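Local coordinates for Apc35852 (Geobacillus stearothermophilus, PDB 1U9C), which is of unknown function but belongs to the DJ-1/PfpI family and may act as a chaperone or cysteine protease, at residues A[190-195]-A[209-214]; A[157-162]-A[203-208]. One frame throughout, in Å; residues are numbered along the deposited sequence.

Contact 1 of 2, residues A[190-195]-A[209-214]; sequences WTDFSV and SRSTAE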
loop_
_atom_site.group_PDB
_atom_site.type_symbol
_atom_site.label_atom_id
_atom_site.label_comp_id
_atom_site.label_asym_id
_atom_site.label_seq_id
_atom_site.Cartn_x
_atom_site.Cartn_y
_atom_site.Cartn_z
ATOM N N TRP A 190 15.397 7.106 -0.426
ATOM C CA TRP A 190 15.173 7.227 1.021
ATOM C C TRP A 190 14.748 8.592 1.528
ATOM O O TRP A 190 14.924 8.867 2.706
ATOM C CB TRP A 190 16.421 6.768 1.811
ATOM C CG TRP A 190 17.059 5.565 1.283
ATOM C CD1 TRP A 190 18.339 5.440 0.804
ATOM C CD2 TRP A 190 16.457 4.277 1.169
ATOM N NE1 TRP A 190 18.554 4.145 0.396
ATOM C CE2 TRP A 190 17.419 3.411 0.616
ATOM C CE3 TRP A 190 15.192 3.762 1.485
ATOM C CZ2 TRP A 190 17.151 2.067 0.361
ATOM C CZ3 TRP A 190 14.940 2.441 1.239
ATOM C CH2 TRP A 190 15.922 1.599 0.687
ATOM N N THR A 191 14.212 9.449 0.657
ATOM C CA THR A 191 13.610 10.697 1.082
ATOM C C THR A 191 12.091 10.659 0.963
ATOM O O THR A 191 11.545 9.873 0.185
ATOM C CB THR A 191 14.121 11.887 0.223
ATOM O OG1 THR A 191 13.732 11.719 -1.154
ATOM C CG2 THR A 191 15.635 11.926 0.176
ATOM N N ASP A 192 11.425 11.526 1.717
ATOM C CA ASP A 192 9.986 11.631 1.702
ATOM C C ASP A 192 9.587 12.188 0.359
ATOM O O ASP A 192 9.872 13.340 0.032
ATOM C CB ASP A 192 9.492 12.511 2.864
ATOM C CG ASP A 192 8.014 12.820 2.792
ATOM O OD1 ASP A 192 7.290 12.153 2.019
ATOM O OD2 ASP A 192 7.496 13.757 3.440
ATOM N N PHE A 193 8.922 11.367 -0.410
ATOM C CA PHE A 193 8.364 11.737 -1.671
ATOM C C PHE A 193 7.028 11.033 -1.873
ATOM O O PHE A 193 6.949 9.792 -1.884
ATOM C CB PHE A 193 9.296 11.374 -2.835
ATOM C CG PHE A 193 8.760 11.841 -4.149
ATOM C CD1 PHE A 193 8.786 13.202 -4.480
ATOM C CD2 PHE A 193 8.172 10.962 -5.019
ATOM C CE1 PHE A 193 8.250 13.629 -5.669
ATOM C CE2 PHE A 193 7.650 11.400 -6.227
ATOM C CZ PHE A 193 7.681 12.738 -6.547
ATOM N N SER A 194 5.968 11.807 -2.048
ATOM C CA SER A 194 4.697 11.236 -2.430
ATOM C C SER A 194 3.980 12.091 -3.446
ATOM O O SER A 194 4.288 13.288 -3.632
ATOM C CB SER A 194 3.773 11.025 -1.232
ATOM O OG SER A 194 3.569 12.267 -0.573
ATOM N N VAL A 195 3.044 11.472 -4.150
ATOM C CA VAL A 195 2.379 12.143 -5.255
ATOM C C VAL A 195 0.916 11.886 -5.269
ATOM O O VAL A 195 0.473 10.827 -4.907
ATOM C CB VAL A 195 2.984 11.784 -6.579
ATOM C CG1 VAL A 195 2.774 10.351 -6.920
ATOM C CG2 VAL A 195 2.445 12.716 -7.657
ATOM N N SER A 209 5.567 7.652 4.395
ATOM C CA SER A 209 4.309 7.121 4.956
ATOM C C SER A 209 3.386 8.223 5.413
ATOM O O SER A 209 2.197 8.249 5.070
ATOM C CB SER A 209 4.597 6.176 6.104
ATOM O OG SER A 209 5.368 5.052 5.681
ATOM N N ARG A 210 3.904 9.177 6.168
ATOM C CA ARG A 210 3.107 10.237 6.667
ATOM C C ARG A 210 2.507 11.144 5.587
ATOM O O ARG A 210 1.306 11.423 5.576
ATOM C CB ARG A 210 3.843 11.076 7.695
ATOM C CG ARG A 210 2.959 12.055 8.373
ATOM C CD ARG A 210 3.644 12.793 9.554
ATOM N NE ARG A 210 4.082 11.786 10.519
ATOM C CZ ARG A 210 3.362 11.301 11.535
ATOM N NH1 ARG A 210 2.146 11.789 11.826
ATOM N NH2 ARG A 210 3.903 10.368 12.307
ATOM N N SER A 211 3.323 11.533 4.612
ATOM C CA SER A 211 2.877 12.447 3.579
ATOM C C SER A 211 1.844 11.797 2.694
ATOM O O SER A 211 0.896 12.434 2.259
ATOM C CB SER A 211 4.023 13.021 2.719
ATOM O OG SER A 211 4.706 12.055 1.955
ATOM N N THR A 212 1.991 10.495 2.482
ATOM C CA THR A 212 1.011 9.747 1.696
ATOM C C THR A 212 -0.306 9.777 2.423
ATOM O O THR A 212 -1.363 10.060 1.818
ATOM C CB THR A 212 1.494 8.282 1.446
ATOM O OG1 THR A 212 2.763 8.321 0.772
ATOM C CG2 THR A 212 0.575 7.558 0.464
ATOM N N ALA A 213 -0.290 9.459 3.698
ATOM C CA ALA A 213 -1.509 9.503 4.497
ATOM C C ALA A 213 -2.146 10.884 4.514
ATOM O O ALA A 213 -3.356 11.010 4.460
ATOM C CB ALA A 213 -1.257 9.020 5.911
ATOM N N GLU A 214 -1.336 11.937 4.573
ATOM C CA GLU A 214 -1.887 13.280 4.617
ATOM C C GLU A 214 -2.530 13.679 3.298
ATOM O O GLU A 214 -3.506 14.465 3.250
ATOM C CB GLU A 214 -0.814 14.288 5.063
ATOM C CG GLU A 214 -0.323 14.065 6.487
ATOM C CD GLU A 214 -1.375 14.295 7.569
ATOM O OE1 GLU A 214 -2.462 14.838 7.255
ATOM O OE2 GLU A 214 -1.114 13.962 8.758
#
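Three side-chain oxygens carry this contact, with the hydroxyl of Ser-211 in the middle; Asp-192, in the loop before strand 194-197, and Ser-194, at the start of that strand, hold it. Ser-211 OG gives its proton to Asp-192 OD1 over a short 2.6 Å, using the syn lone pair of that carboxylate oxygen. The same hydroxyl oxygen accepts from Ser-194 OG at 2.8 Å. The two partners subtend about 115° at Ser-211 OG, close to tetrahedral, with a further, weak hydrogen bond to Ser-208 O. Asp-192 reaches the helix because its CG lies opposite the backbone N (chi1 172°), which swings the carboxylate out alongside the first turn. Beyond the pair of segments, Lys-215 NZ is hydrogen-bonded to Ser-194 OG, so an ammonium and a carboxylate sit at the two ends of the hydroxyl chain and would probably polarise it. With an alanine at Ser-211 the Ser-194 hydroxyl would probably lose its acceptor and the Asp-192 carboxylate would be likely to swing more freely.

Beside these bonds only one side-chain contact is added: Ser-194 CB rests 3.5 Å from Thr-212 OG1, an oxygen whose own hydrogen bond goes back to Ser-208 O, just ahead of the helix, while Thr-212 also leans on Ile-201 of the neighbouring strand.

The contact thus joins the first turn of helix 209-221 to the beginning of strand 194-197, outermost in the main sheet: a strand hairpin followed by a helix that packs back over it, in the alpha/beta sandwich of the DJ-1/PfpI family.

Contact 2 of 2, residues A[157-162]-A[203-208]; sequences DEEERE and GQNPQS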
loop_
_atom_site.group_PDB
_atom_site.type_symbol
_atom_site.label_atom_id
_atom_site.label_comp_id
_atom_site.label_asym_id
_atom_site.label_seq_id
_atom_site.Cartn_x
_atom_site.Cartn_y
_atom_site.Cartn_z
ATOM N N ASP A 157 13.713 1.198 -8.568
ATOM C CA ASP A 157 14.641 0.149 -8.973
ATOM C C ASP A 157 16.003 0.381 -8.366
ATOM O O ASP A 157 16.673 -0.573 -8.004
ATOM C CB ASP A 157 14.796 0.079 -10.466
ATOM C CG ASP A 157 13.539 -0.340 -11.180
ATOM O OD1 ASP A 157 12.569 -0.812 -10.549
ATOM O OD2 ASP A 157 13.472 -0.239 -12.433
ATOM N N GLU A 158 16.432 1.651 -8.285
ATOM C CA GLU A 158 17.683 2.010 -7.598
ATOM C C GLU A 158 17.702 1.627 -6.127
ATOM O O GLU A 158 18.666 1.077 -5.627
ATOM C CB GLU A 158 17.946 3.527 -7.706
ATOM C CG GLU A 158 19.292 3.956 -7.107
ATOM C CD GLU A 158 19.455 5.472 -6.950
ATOM O OE1 GLU A 158 18.466 6.227 -7.071
ATOM O OE2 GLU A 158 20.596 5.917 -6.709
ATOM N N GLU A 159 16.609 1.907 -5.423
ATOM C CA GLU A 159 16.485 1.509 -4.029
ATOM C C GLU A 159 16.497 -0.019 -3.916
ATOM O O GLU A 159 17.162 -0.549 -3.047
ATOM C CB GLU A 159 15.218 2.080 -3.395
ATOM C CG GLU A 159 15.348 3.553 -3.012
ATOM C CD GLU A 159 14.023 4.293 -2.843
ATOM O OE1 GLU A 159 13.100 4.091 -3.671
ATOM O OE2 GLU A 159 13.924 5.141 -1.927
ATOM N N GLU A 160 15.880 -0.701 -4.870
ATOM C CA GLU A 160 15.838 -2.171 -4.866
ATOM C C GLU A 160 17.210 -2.790 -5.113
ATOM O O GLU A 160 17.568 -3.819 -4.529
ATOM C CB GLU A 160 14.846 -2.680 -5.929
ATOM C CG GLU A 160 14.377 -4.118 -5.739
ATOM C CD GLU A 160 13.442 -4.262 -4.556
ATOM O OE1 GLU A 160 12.224 -4.104 -4.751
ATOM O OE2 GLU A 160 13.921 -4.467 -3.436
ATOM N N ARG A 161 17.967 -2.209 -6.037
ATOM C CA ARG A 161 19.330 -2.672 -6.290
ATOM C C ARG A 161 20.220 -2.411 -5.080
ATOM O O ARG A 161 21.068 -3.218 -4.767
ATOM C CB ARG A 161 19.935 -1.981 -7.512
ATOM C CG ARG A 161 19.336 -2.411 -8.854
ATOM C CD ARG A 161 20.113 -1.897 -10.042
ATOM N NE ARG A 161 20.361 -0.468 -9.910
ATOM C CZ ARG A 161 19.614 0.507 -10.427
ATOM N NH1 ARG A 161 18.539 0.244 -11.174
ATOM N NH2 ARG A 161 19.961 1.771 -10.200
ATOM N N GLU A 162 20.032 -1.275 -4.411
ATOM C CA GLU A 162 20.838 -0.960 -3.240
ATOM C C GLU A 162 20.636 -1.965 -2.132
ATOM O O GLU A 162 21.598 -2.438 -1.536
ATOM C CB GLU A 162 20.590 0.462 -2.728
ATOM C CG GLU A 162 21.192 0.679 -1.336
ATOM C CD GLU A 162 21.589 2.109 -1.037
ATOM O OE1 GLU A 162 21.308 2.560 0.096
ATOM O OE2 GLU A 162 22.176 2.777 -1.914
ATOM N N GLY A 203 3.358 6.784 -2.538
ATOM C CA GLY A 203 4.532 7.220 -1.775
ATOM C C GLY A 203 5.689 6.282 -2.082
ATOM O O GLY A 203 5.501 5.110 -2.372
ATOM N N GLN A 204 6.912 6.777 -1.985
ATOM C CA GLN A 204 8.095 6.052 -2.473
ATOM C C GLN A 204 8.709 5.045 -1.509
ATOM O O GLN A 204 9.212 4.027 -1.923
ATOM C CB GLN A 204 9.143 7.089 -2.870
ATOM C CG GLN A 204 10.301 6.536 -3.668
ATOM C CD GLN A 204 11.262 7.595 -4.075
ATOM O OE1 GLN A 204 10.845 8.673 -4.474
ATOM N NE2 GLN A 204 12.538 7.333 -3.892
ATOM N N ASN A 205 8.694 5.350 -0.228
ATOM C CA ASN A 205 9.472 4.578 0.728
ATOM C C ASN A 205 8.957 4.805 2.165
ATOM O O ASN A 205 7.995 5.533 2.370
ATOM C CB ASN A 205 10.920 4.958 0.564
ATOM C CG ASN A 205 11.079 6.423 0.605
ATOM O OD1 ASN A 205 10.393 7.050 1.366
ATOM N ND2 ASN A 205 11.918 6.998 -0.266
ATOM N N PRO A 206 9.572 4.182 3.170
ATOM C CA PRO A 206 9.030 4.297 4.525
ATOM C C PRO A 206 8.936 5.715 4.989
ATOM O O PRO A 206 8.015 6.090 5.674
ATOM C CB PRO A 206 10.016 3.465 5.379
ATOM C CG PRO A 206 10.561 2.511 4.469
ATOM C CD PRO A 206 10.665 3.202 3.113
ATOM N N GLN A 207 9.892 6.518 4.562
ATOM C CA GLN A 207 9.948 7.922 4.898
ATOM C C GLN A 207 8.817 8.765 4.284
ATOM O O GLN A 207 8.623 9.942 4.664
ATOM C CB GLN A 207 11.306 8.518 4.446
ATOM C CG GLN A 207 12.568 7.899 5.092
ATOM C CD GLN A 207 12.978 6.512 4.590
ATOM O OE1 GLN A 207 12.557 6.042 3.541
ATOM N NE2 GLN A 207 13.896 5.871 5.334
ATOM N N SER A 208 8.081 8.173 3.345
ATOM C CA SER A 208 6.927 8.822 2.703
ATOM C C SER A 208 5.578 8.454 3.332
ATOM O O SER A 208 4.541 8.876 2.788
ATOM C CB SER A 208 6.909 8.387 1.249
ATOM O OG SER A 208 8.166 8.629 0.633
#
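A buried carboxylate received by two amides joins helix 157-163 to the turn that follows strand 200-203: Glu-159 points into this turn and meets Gln-204 and Asn-205. The straighter bond comes from Asn-205, whose ND2 donates to Glu-159 OE2 at 3.2 Å with an N-H...O angle of 170°. It uses the syn lone pair of OE2, and the oxygen stays nearly in the Asn-205 amide plane although the two flat groups stand almost perpendicular, 78° apart. Gln-204 NE2 faces both carboxylate oxygens instead, in a forked pair of weak hydrogen bonds: it lies 3.3 Å from Glu-159 OE1 and as far from Glu-159 OE2.

Glu-159 reaches the turn with an extended chain, its CG opposite the carbonyl carbon (chi1 -78°). Both oxygens have further partners, OE1 in Thr-156 OG1 and OE2 in the backbone N of Trp-190. With three N-H donors and the Thr-156 hydroxyl around it, the carboxylate is probably stabilised as an anion and held against rotation. The amides are fixed in turn: Gln-204 OE1 takes the backbone N of Gly-187, and Asn-205 ND2 also reaches Thr-191 O.

The turn itself is closed by the backbone bond from Ser-208 N to Asn-205 O, 2.8 Å long, just ahead of helix 209-221. The next residue of helix 157-163, Glu-160, bonds His-99 and His-130, the latter adjoining Cys-129, which is oxidised to 3-sulfinoalanine. The contact thus fixes another side of a helix bordering a site consistent with the reactive-cysteine centre of DJ-1/PfpI proteins.

In the fold
From the N terminus, the chain first lays down most of the parallel sheet, with strand 124-127 leading to the cysteine site. Helix 157-163 follows, opening the loop that contact 2 closes when the chain reaches 203-208. Before that, the chain has passed through 190-195, which waits for 209-214 to complete contact 1, so the two loops cross. Segment 203-208 runs straight into 209-214, making one continuous turn and helix start that both contacts grip. Their centres lie about 11 Å apart. Contact 2 ties helix 157-163 to the turn, and contact 1 ties the start of helix 209-221 to the edge strand 194-197 and the loop before it.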